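PDB 4XI8: bartonella effector protein (Bep) substrate of VirB T4SS, which is a Fic-family effector whose FIC domain, the part in this chain, is predicted to transfer AMP from ATP to threonine or tyrosine of target proteins. Local coordinates for residues Thr81-Pro85 and Val96-Ile102; Arg176-Ile181 and Pro198-Leu202. All blocks are in the same frame, centred on the assembly; numbering follows the deposited sequence.

Contact 1: residues Thr81-Pro85 and Val96-Ile102; sequences TCDTP and VPINNKI
Asn100 OD1, whose amide faces Asp83 CB across the contact, accepts from Ile102 N at 2.7 Å in a nearly straight bond, with the donor in the carbonyl plane on a lone pair. This is an Asx turn leading into helix 102-115, where Lys101 holds the N-cap position. At the other end of the amide ND2 donates to Pro97 O, 3.1 Å away, across the type II turn Pro97-Asn100. Chi1 of 59° folds the amide back between the backbone N and carbonyl carbon, where it can bond both ways and its rotation is fixed.

Across the contact the meeting is van der Waals, apolar carbons lying against each other and against backbone carbonyl oxygens. Ile102, first residue of the helix, packs on the type I turn Thr81-Thr84: its CD1 reaches Cys82 SG at 3.6 Å, and its CB faces Asp83 CB at 3.9 Å. Val96 forks at the other end. CG1 lies 3.7 Å from Cys82 O, while CG2 takes the ring of Pro85, meeting Pro85 CD at 3.6 Å. A branched valine suits this place because each methyl has its own neighbour.

The backbone of Cys82 is hydrogen-bonded to that of Pro143, and Thr81 rests on Pro143 and Phe144. Those two belong to the stretch matching the Fic motif, so these loops probably correspond to the flap region of Fic folds. The chemistry implies a division of labour: Asn100 shapes its own loop and the helix start, and van der Waals contact joins that loop to the turn.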
loop_
_atom_site.group_PDB
_atom_site.type_symbol
_atom_site.label_atom_id
_atom_site.label_comp_id
_atom_site.label_asym_id
_atom_site.label_seq_id
_atom_site.Cartn_x
_atom_site.Cartn_y
_atom_site.Cartn_z
ATOM N N THR A 81 -11.775 31.187 2.394
ATOM C CA THR A 81 -11.928 30.547 3.697
ATOM C C THR A 81 -13.383 30.641 4.152
ATOM O O THR A 81 -14.124 31.515 3.700
ATOM C CB THR A 81 -11.005 31.179 4.758
ATOM O OG1 THR A 81 -11.180 32.601 4.762
ATOM C CG2 THR A 81 -9.551 30.858 4.456
ATOM N N CYS A 82 -13.792 29.743 5.044
ATOM C CA CYS A 82 -15.192 29.666 5.456
ATOM C C CYS A 82 -15.521 30.593 6.626
ATOM O O CYS A 82 -16.584 30.474 7.237
ATOM C CB CYS A 82 -15.563 28.227 5.818
ATOM S SG CYS A 82 -14.724 27.571 7.277
ATOM N N ASP A 83 -14.612 31.512 6.935
ATOM C CA ASP A 83 -14.849 32.493 7.990
ATOM C C ASP A 83 -15.691 33.651 7.461
ATOM O O ASP A 83 -16.127 34.516 8.220
ATOM C CB ASP A 83 -13.525 33.011 8.555
ATOM C CG ASP A 83 -12.713 33.777 7.530
ATOM O OD1 ASP A 83 -12.811 33.451 6.329
ATOM O OD2 ASP A 83 -11.976 34.703 7.927
ATOM N N THR A 84 -15.914 33.650 6.151
ATOM C CA THR A 84 -16.691 34.688 5.486
ATOM C C THR A 84 -17.713 34.039 4.558
ATOM O O THR A 84 -17.376 33.118 3.813
ATOM C CB THR A 84 -15.773 35.643 4.687
ATOM O OG1 THR A 84 -14.975 36.411 5.596
ATOM C CG2 THR A 84 -16.582 36.590 3.812
ATOM N N PRO A 85 -18.971 34.509 4.606
ATOM C CA PRO A 85 -20.045 33.933 3.788
ATOM C C PRO A 85 -19.755 33.996 2.291
ATOM O O PRO A 85 -19.405 35.055 1.770
ATOM C CB PRO A 85 -21.258 34.799 4.140
ATOM C CG PRO A 85 -20.952 35.349 5.487
ATOM C CD PRO A 85 -19.472 35.569 5.501
ATOM N N VAL A 96 -21.594 30.625 8.344
ATOM C CA VAL A 96 -20.282 30.638 8.977
ATOM C C VAL A 96 -20.327 29.939 10.329
ATOM O O VAL A 96 -21.183 30.244 11.159
ATOM C CB VAL A 96 -19.763 32.078 9.162
ATOM C CG1 VAL A 96 -18.457 32.086 9.945
ATOM C CG2 VAL A 96 -19.586 32.752 7.811
ATOM N N PRO A 97 -19.402 28.989 10.549
ATOM C CA PRO A 97 -19.308 28.285 11.831
ATOM C C PRO A 97 -19.096 29.254 12.987
ATOM O O PRO A 97 -18.185 30.081 12.943
ATOM C CB PRO A 97 -18.086 27.379 11.646
ATOM C CG PRO A 97 -17.987 27.182 10.173
ATOM C CD PRO A 97 -18.429 28.481 9.567
ATOM N N ILE A 98 -19.939 29.146 14.007
ATOM C CA ILE A 98 -19.866 30.037 15.156
ATOM C C ILE A 98 -18.585 29.789 15.953
ATOM O O ILE A 98 -18.186 28.641 16.162
ATOM C CB ILE A 98 -21.113 29.875 16.063
ATOM C CG1 ILE A 98 -21.071 30.860 17.234
ATOM C CG2 ILE A 98 -21.257 28.436 16.550
ATOM C CD1 ILE A 98 -22.312 30.826 18.101
ATOM N N ASN A 99 -17.934 30.876 16.364
ATOM C CA ASN A 99 -16.706 30.816 17.155
ATOM C C ASN A 99 -15.597 30.044 16.444
ATOM O O ASN A 99 -14.861 29.278 17.067
ATOM C CB ASN A 99 -16.984 30.191 18.526
ATOM C CG ASN A 99 -18.177 30.820 19.223
ATOM O OD1 ASN A 99 -18.476 31.997 19.029
ATOM N ND2 ASN A 99 -18.869 30.030 20.038
ATOM N N ASN A 100 -15.484 30.255 15.135
ATOM C CA ASN A 100 -14.524 29.527 14.308
ATOM C C ASN A 100 -13.059 29.814 14.646
ATOM O O ASN A 100 -12.213 28.926 14.529
ATOM C CB ASN A 100 -14.779 29.827 12.827
ATOM C CG ASN A 100 -14.663 31.303 12.497
ATOM O OD1 ASN A 100 -13.580 31.887 12.565
ATOM N ND2 ASN A 100 -15.783 31.915 12.133
ATOM N N LYS A 101 -12.771 31.054 15.042
ATOM C CA LYS A 101 -11.423 31.481 15.430
ATOM C C LYS A 101 -10.422 31.365 14.277
ATOM O O LYS A 101 -9.216 31.261 14.502
ATOM C CB LYS A 101 -10.919 30.663 16.624
ATOM C CG LYS A 101 -11.723 30.818 17.901
ATOM C CD LYS A 101 -10.830 31.206 19.065
ATOM C CE LYS A 101 -11.623 31.314 20.352
ATOM N NZ LYS A 101 -12.210 30.006 20.733
ATOM N N ILE A 102 -10.922 31.392 13.045
ATOM C CA ILE A 102 -10.071 31.281 11.862
ATOM C C ILE A 102 -9.220 32.530 11.628
ATOM O O ILE A 102 -8.022 32.428 11.361
ATOM C CB ILE A 102 -10.907 30.999 10.599
ATOM C CG1 ILE A 102 -11.693 29.696 10.764
ATOM C CG2 ILE A 102 -10.015 30.922 9.373
ATOM C CD1 ILE A 102 -12.552 29.346 9.572
#

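Contact 2: residues Arg176-Ile181 and Pro198-Leu202; sequences RMQFAI and PMLHL
Leu202 CG lies over one face of the Arg176 guanidinium, 4.1 Å from NE, and His201 O sits at the edge of the same group, near its plane. That oxygen is 3.3 Å from Arg176 NH2, yet the angle is too poor for a hydrogen bond; the salt-bridge partner of NH2 is Asp205, further along helix 197-206. Arginine suits this place because its chain, extended throughout with CG anti to the backbone N (chi1 -179°), spans to the neighbouring helix and carries its flat head across to Leu202.

The other flat group, the Phe179 ring, meets Pro198 obliquely, CE2 to CG at 4.0 Å. Ala180 turns its CB toward the partner helix; this small side chain lets the backbones approach, with its CA 5.1 Å from that of Pro198. Met199 bends at chi2 so that its CE comes 3.7 Å from Ala180 CB and 3.6 Å from Ile181 CG1. Met177 curls in to set CE 4.0 Å from Leu202 CD1.

The segment axes, 9.0 Å apart at 139°, run roughly antiparallel. Both methionines pack on Phe135 of helix 124-140, and on another flank His201 stacks on Tyr40 of a neighbouring subunit. Flexible thioethers thus mould an apolar seam, while the ion pair of Arg176 with Asp205, which lies beyond segment 198-202, ties the two helices at one end.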
loop_
_atom_site.group_PDB
_atom_site.type_symbol
_atom_site.label_atom_id
_atom_site.label_comp_id
_atom_site.label_asym_id
_atom_site.label_seq_id
_atom_site.Cartn_x
_atom_site.Cartn_y
_atom_site.Cartn_z
ATOM N N ARG A 176 -2.353 7.224 12.398
ATOM C CA ARG A 176 -1.311 7.889 13.173
ATOM C C ARG A 176 -1.515 9.398 13.204
ATOM O O ARG A 176 -1.387 10.029 14.254
ATOM C CB ARG A 176 0.075 7.573 12.609
ATOM C CG ARG A 176 1.208 8.214 13.396
ATOM C CD ARG A 176 2.569 7.882 12.808
ATOM N NE ARG A 176 3.653 8.477 13.585
ATOM C CZ ARG A 176 4.943 8.332 13.301
ATOM N NH1 ARG A 176 5.316 7.609 12.254
ATOM N NH2 ARG A 176 5.861 8.909 14.063
ATOM N N MET A 177 -1.826 9.971 12.046
ATOM C CA MET A 177 -2.075 11.403 11.949
ATOM C C MET A 177 -3.323 11.792 12.734
ATOM O O MET A 177 -3.356 12.833 13.390
ATOM C CB MET A 177 -2.215 11.828 10.486
ATOM C CG MET A 177 -2.528 13.303 10.300
ATOM S SD MET A 177 -1.097 14.361 10.590
ATOM C CE MET A 177 0.009 13.795 9.300
ATOM N N GLN A 178 -4.344 10.941 12.671
ATOM C CA GLN A 178 -5.599 11.195 13.369
ATOM C C GLN A 178 -5.399 11.232 14.880
ATOM O O GLN A 178 -5.991 12.060 15.573
ATOM C CB GLN A 178 -6.639 10.134 13.003
ATOM N N PHE A 179 -4.564 10.330 15.388
ATOM C CA PHE A 179 -4.278 10.283 16.816
ATOM C C PHE A 179 -3.414 11.459 17.257
ATOM O O PHE A 179 -3.626 12.026 18.328
ATOM C CB PHE A 179 -3.586 8.971 17.187
ATOM C CG PHE A 179 -3.139 8.913 18.619
ATOM C CD1 PHE A 179 -4.065 8.830 19.646
ATOM C CD2 PHE A 179 -1.792 8.953 18.940
ATOM C CE1 PHE A 179 -3.656 8.781 20.964
ATOM C CE2 PHE A 179 -1.377 8.904 20.256
ATOM C CZ PHE A 179 -2.311 8.819 21.270
ATOM N N ALA A 180 -2.441 11.819 16.427
ATOM C CA ALA A 180 -1.539 12.925 16.730
ATOM C C ALA A 180 -2.289 14.248 16.831
ATOM O O ALA A 180 -1.990 15.077 17.690
ATOM C CB ALA A 180 -0.444 13.016 15.678
ATOM N N ILE A 181 -3.268 14.439 15.951
ATOM C CA ILE A 181 -4.084 15.645 15.969
ATOM C C ILE A 181 -5.011 15.664 17.181
ATOM O O ILE A 181 -5.124 16.678 17.871
ATOM C CB ILE A 181 -4.928 15.771 14.683
ATOM C CG1 ILE A 181 -4.023 15.900 13.458
ATOM C CG2 ILE A 181 -5.863 16.963 14.766
ATOM C CD1 ILE A 181 -4.774 15.983 12.150
ATOM N N PRO A 198 2.896 13.249 20.648
ATOM C CA PRO A 198 2.743 12.414 19.448
ATOM C C PRO A 198 3.037 13.168 18.152
ATOM O O PRO A 198 3.543 12.570 17.202
ATOM C CB PRO A 198 1.272 11.989 19.503
ATOM C CG PRO A 198 0.913 12.073 20.938
ATOM C CD PRO A 198 1.657 13.268 21.447
ATOM N N MET A 199 2.723 14.459 18.116
ATOM C CA MET A 199 2.997 15.278 16.941
ATOM C C MET A 199 4.493 15.473 16.731
ATOM O O MET A 199 4.978 15.439 15.600
ATOM C CB MET A 199 2.306 16.636 17.056
ATOM C CG MET A 199 0.986 16.707 16.317
ATOM S SD MET A 199 1.204 16.444 14.547
ATOM C CE MET A 199 -0.501 16.360 14.016
ATOM N N LEU A 200 5.218 15.683 17.825
ATOM C CA LEU A 200 6.668 15.820 17.769
ATOM C C LEU A 200 7.310 14.543 17.238
ATOM O O LEU A 200 8.223 14.593 16.415
ATOM C CB LEU A 200 7.232 16.162 19.149
ATOM C CG LEU A 200 6.859 17.534 19.714
ATOM C CD1 LEU A 200 7.401 17.699 21.125
ATOM C CD2 LEU A 200 7.367 18.646 18.807
ATOM N N HIS A 201 6.823 13.403 17.716
ATOM C CA HIS A 201 7.308 12.103 17.264
ATOM C C HIS A 201 7.055 11.887 15.775
ATOM O O HIS A 201 7.876 11.289 15.080
ATOM C CB HIS A 201 6.649 10.980 18.066
ATOM C CG HIS A 201 7.105 10.903 19.488
ATOM N ND1 HIS A 201 6.571 10.014 20.396
ATOM C CD2 HIS A 201 8.050 11.606 20.162
ATOM C CE1 HIS A 201 7.165 10.172 21.565
ATOM N NE2 HIS A 201 8.064 11.129 21.451
ATOM N N LEU A 202 5.915 12.373 15.295
ATOM C CA LEU A 202 5.552 12.225 13.891
ATOM C C LEU A 202 6.543 12.955 12.991
ATOM O O LEU A 202 7.185 12.345 12.140
ATOM C CB LEU A 202 4.129 12.741 13.651
ATOM C CG LEU A 202 3.428 12.414 12.328
ATOM C CD1 LEU A 202 1.925 12.339 12.541
ATOM C CD2 LEU A 202 3.752 13.438 11.248
#

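Contact 1 and contact 2 do not touch: their centres are 26 Å apart and their nearest atoms about 14 Å. They follow one another along the chain within a single Fido domain, and helix 124-140 with the loop after it relates them. Contact 2 packs onto that helix through Phe135, Ile136 and Asn139, whereas contact 1 reaches Pro143 and Phe144 just beyond its end. In Fic proteins the loop there carries the active-site motif HPFx(D/E)GNGR; here it reads RPFMVGNKY, with arginine for histidine, valine for the acidic residue and KY for the final GR, which leaves catalysis by this domain open. Contact 1 therefore borders the loop corresponding to that motif, while contact 2 adjoins a neighbouring subunit.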